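Local coordinates for galactose mutarotase-like protein (Clostridium acetobutylicum, PDB 3OS7) that probably binds carbohydrate and may act as an aldose 1-epimerase, interconverting the anomers of a sugar, at residues K66-L77 against F111-V119. Sequence-based numbering, arbitrary orientation.
Sequences KNRPQVYGLPVL and FIKNSKWTV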
# COMPACT_ATOMS: atom_id res chain seq x y z
N LYS A 66 -5.57 -14.71 -5.67
CA LYS A 66 -6.80 -14.02 -5.26
C LYS A 66 -7.10 -14.18 -3.78
O LYS A 66 -7.65 -13.27 -3.15
CB LYS A 66 -7.99 -14.49 -6.08
CG LYS A 66 -9.36 -13.94 -5.62
CD LYS A 66 -10.49 -14.33 -6.57
CE LYS A 66 -10.95 -15.77 -6.38
NZ LYS A 66 -12.04 -16.17 -7.34
N ASN A 67 -6.74 -15.33 -3.23
CA ASN A 67 -6.96 -15.59 -1.81
C ASN A 67 -5.98 -14.91 -0.86
O ASN A 67 -6.30 -14.71 0.31
CB ASN A 67 -6.94 -17.09 -1.56
CG ASN A 67 -8.21 -17.75 -1.98
OD1 ASN A 67 -9.28 -17.11 -2.04
ND2 ASN A 67 -8.13 -19.04 -2.27
N ARG A 68 -4.81 -14.53 -1.37
CA ARG A 68 -3.80 -13.81 -0.56
C ARG A 68 -3.00 -12.82 -1.43
O ARG A 68 -1.81 -12.98 -1.68
CB ARG A 68 -2.87 -14.81 0.12
CG ARG A 68 -2.14 -14.22 1.31
CD ARG A 68 -0.95 -15.06 1.65
NE ARG A 68 -0.28 -14.58 2.85
CZ ARG A 68 0.88 -15.05 3.29
NH1 ARG A 68 1.49 -16.00 2.60
NH2 ARG A 68 1.43 -14.55 4.37
N PRO A 69 -3.67 -11.77 -1.90
CA PRO A 69 -2.98 -10.85 -2.81
C PRO A 69 -2.11 -9.85 -2.07
O PRO A 69 -1.24 -9.18 -2.68
CB PRO A 69 -4.15 -10.16 -3.52
CG PRO A 69 -5.21 -10.13 -2.50
CD PRO A 69 -5.10 -11.46 -1.80
N GLN A 70 -2.32 -9.75 -0.75
CA GLN A 70 -1.64 -8.73 0.01
C GLN A 70 -0.11 -8.88 0.14
O GLN A 70 0.54 -7.95 0.62
CB GLN A 70 -2.24 -8.60 1.41
CG GLN A 70 -2.12 -9.82 2.29
CD GLN A 70 -3.31 -10.70 2.18
OE1 GLN A 70 -4.00 -10.67 1.17
NE2 GLN A 70 -3.56 -11.52 3.21
N VAL A 71 0.44 -10.04 -0.23
CA VAL A 71 1.89 -10.25 -0.23
C VAL A 71 2.56 -10.04 -1.59
O VAL A 71 3.72 -10.36 -1.76
CB VAL A 71 2.24 -11.62 0.35
CG1 VAL A 71 1.77 -11.66 1.77
CG2 VAL A 71 1.67 -12.79 -0.49
N TYR A 72 1.82 -9.44 -2.54
CA TYR A 72 2.35 -9.03 -3.82
C TYR A 72 1.92 -7.60 -4.21
O TYR A 72 0.82 -7.14 -3.90
CB TYR A 72 1.85 -9.95 -4.94
CG TYR A 72 2.33 -11.38 -4.77
CD1 TYR A 72 3.63 -11.73 -5.14
CD2 TYR A 72 1.50 -12.35 -4.24
CE1 TYR A 72 4.10 -13.05 -4.97
CE2 TYR A 72 1.94 -13.66 -4.09
CZ TYR A 72 3.23 -14.00 -4.44
OH TYR A 72 3.66 -15.31 -4.28
N GLY A 73 2.80 -6.94 -4.93
CA GLY A 73 2.46 -5.68 -5.61
C GLY A 73 1.96 -4.57 -4.68
O GLY A 73 2.54 -4.32 -3.61
N LEU A 74 0.88 -3.91 -5.10
CA LEU A 74 0.30 -2.77 -4.37
C LEU A 74 -1.16 -3.08 -3.98
O LEU A 74 -2.10 -2.70 -4.69
CB LEU A 74 0.37 -1.50 -5.24
CG LEU A 74 1.76 -0.99 -5.63
CD1 LEU A 74 1.67 0.22 -6.53
CD2 LEU A 74 2.54 -0.63 -4.36
N PRO A 75 -1.35 -3.81 -2.89
CA PRO A 75 -2.69 -4.16 -2.40
C PRO A 75 -3.33 -3.02 -1.62
O PRO A 75 -2.86 -2.65 -0.55
CB PRO A 75 -2.44 -5.34 -1.46
CG PRO A 75 -0.94 -5.64 -1.59
CD PRO A 75 -0.31 -4.38 -2.01
N VAL A 76 -4.45 -2.50 -2.13
CA VAL A 76 -5.14 -1.42 -1.43
C VAL A 76 -6.00 -1.93 -0.28
O VAL A 76 -6.77 -2.88 -0.42
CB VAL A 76 -5.92 -0.53 -2.42
CG1 VAL A 76 -7.07 -1.28 -3.03
CG2 VAL A 76 -6.38 0.77 -1.74
N LEU A 77 -5.90 -1.26 0.87
CA LEU A 77 -6.52 -1.73 2.10
C LEU A 77 -7.59 -0.74 2.57
O LEU A 77 -7.34 0.47 2.57
CB LEU A 77 -5.49 -1.86 3.21
CG LEU A 77 -4.23 -2.63 2.88
CD1 LEU A 77 -3.23 -2.59 4.03
CD2 LEU A 77 -4.60 -4.12 2.52
N PHE A 111 -11.83 -6.04 2.00
CA PHE A 111 -12.10 -6.98 0.90
C PHE A 111 -11.80 -6.39 -0.47
O PHE A 111 -11.79 -7.13 -1.46
CB PHE A 111 -13.58 -7.44 0.93
CG PHE A 111 -14.55 -6.30 0.89
CD1 PHE A 111 -14.93 -5.73 -0.32
CD2 PHE A 111 -15.05 -5.77 2.06
CE1 PHE A 111 -15.79 -4.64 -0.35
CE2 PHE A 111 -15.88 -4.67 2.05
CZ PHE A 111 -16.27 -4.11 0.83
N ILE A 112 -11.56 -5.09 -0.58
CA ILE A 112 -11.42 -4.50 -1.90
C ILE A 112 -10.15 -5.01 -2.59
O ILE A 112 -10.10 -5.10 -3.79
CB ILE A 112 -11.53 -2.93 -1.94
CG1 ILE A 112 -10.41 -2.26 -1.17
CG2 ILE A 112 -12.92 -2.46 -1.44
CD1 ILE A 112 -10.49 -0.72 -1.26
N LYS A 113 -9.15 -5.41 -1.81
CA LYS A 113 -7.93 -6.01 -2.36
C LYS A 113 -8.18 -7.37 -3.03
O LYS A 113 -7.37 -7.81 -3.83
CB LYS A 113 -6.87 -6.23 -1.28
CG LYS A 113 -7.25 -7.20 -0.17
CD LYS A 113 -6.19 -7.21 0.97
CE LYS A 113 -6.34 -8.41 1.83
NZ LYS A 113 -7.72 -8.68 2.24
N ASN A 114 -9.27 -8.04 -2.64
CA ASN A 114 -9.61 -9.37 -3.20
C ASN A 114 -10.66 -9.29 -4.30
O ASN A 114 -11.00 -10.30 -4.91
CB ASN A 114 -10.18 -10.27 -2.10
CG ASN A 114 -9.28 -10.38 -0.87
OD1 ASN A 114 -9.47 -9.66 0.10
ND2 ASN A 114 -8.31 -11.30 -0.89
N SER A 115 -11.19 -8.10 -4.54
CA SER A 115 -12.41 -7.93 -5.34
C SER A 115 -12.13 -7.51 -6.77
O SER A 115 -11.02 -7.11 -7.09
CB SER A 115 -13.31 -6.90 -4.66
OG SER A 115 -13.76 -7.44 -3.44
N LYS A 116 -13.12 -7.65 -7.64
CA LYS A 116 -12.95 -7.26 -9.05
C LYS A 116 -13.14 -5.77 -9.22
O LYS A 116 -14.14 -5.22 -8.79
CB LYS A 116 -13.95 -7.97 -9.95
CG LYS A 116 -13.84 -9.47 -9.94
CD LYS A 116 -14.63 -10.08 -11.12
CE LYS A 116 -14.86 -11.56 -10.87
NZ LYS A 116 -15.42 -12.23 -12.09
N TRP A 117 -12.16 -5.13 -9.85
CA TRP A 117 -12.23 -3.75 -10.23
C TRP A 117 -12.43 -3.70 -11.73
O TRP A 117 -12.15 -4.68 -12.42
CB TRP A 117 -10.95 -3.03 -9.84
CG TRP A 117 -10.72 -2.88 -8.36
CD1 TRP A 117 -10.70 -3.89 -7.42
CD2 TRP A 117 -10.35 -1.68 -7.66
NE1 TRP A 117 -10.40 -3.38 -6.19
CE2 TRP A 117 -10.18 -2.03 -6.30
CE3 TRP A 117 -10.20 -0.35 -8.04
CZ2 TRP A 117 -9.84 -1.09 -5.33
CZ3 TRP A 117 -9.88 0.58 -7.08
CH2 TRP A 117 -9.71 0.21 -5.73
N THR A 118 -12.92 -2.57 -12.23
CA THR A 118 -13.13 -2.40 -13.66
C THR A 118 -12.22 -1.31 -14.19
O THR A 118 -11.86 -0.39 -13.46
CB THR A 118 -14.57 -2.11 -13.97
OG1 THR A 118 -14.98 -0.94 -13.28
CG2 THR A 118 -15.44 -3.30 -13.50
N VAL A 119 -11.81 -1.45 -15.44
CA VAL A 119 -10.92 -0.48 -16.06
C VAL A 119 -11.73 0.75 -16.40
O VAL A 119 -12.78 0.67 -17.04
CB VAL A 119 -10.23 -1.06 -17.31
CG1 VAL A 119 -9.42 0.01 -18.02
CG2 VAL A 119 -9.34 -2.22 -16.93
O HOH W 1 -6.76 -11.83 1.55
O HOH W 2 -8.86 -4.35 0.93
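V76 and K113 bring the two backbones closest, with CA atoms 5.5 Å apart, and K66 and N114 form a second point of approach; between them residues 71-74 swing away before the chain returns at V76. No direct backbone-to-backbone bond joins them. Instead a water accepts from K113 N and donates to V76 O. On the 111-119 side, the backbone bond N114 N to F111 O closes a turn of 111-114; 112-114 have helical phi/psi.

One direct hydrogen bond crosses: N114 ND2 donates a hydrogen bond to K66 O at 3.1 Å, with an N-H...O angle of 168° and the acceptor in the amide plane. The same nitrogen lies 3.3 Å from P69 CD, the proline crossing the amide at about a right angle. K113 starts with CG between its own N and carbonyl carbon (chi1 63°) and bends at chi4 (-47°); its CD passes L77 CD2, and its CE comes within 3.3 Å of Q70 OE1. NZ then turns back to donate to N114 OD1 at 2.9 Å and to G110 O, so both ends of the N114 amide are engaged. A second water donates to N67 O and Q70 OE1 and accepts from N114 ND2, linking these polar groups.

The apolar side centres on V76 CG1, 3.6 Å from W117 CZ2 and also against I112 CD1. W117 NE1 donates a nearly straight bond to I112 O, fixing the indole beside this methyl, while F153 and F135 also touch I112 and W117.

Q70 and R68 bind a tartrate, probably from crystallisation, and Q70 touches H185, placing this polar edge of the contact beside a site that may be a pocket, since it holds the tartrate, in the antiparallel beta-sandwich fold of galactose mutarotases.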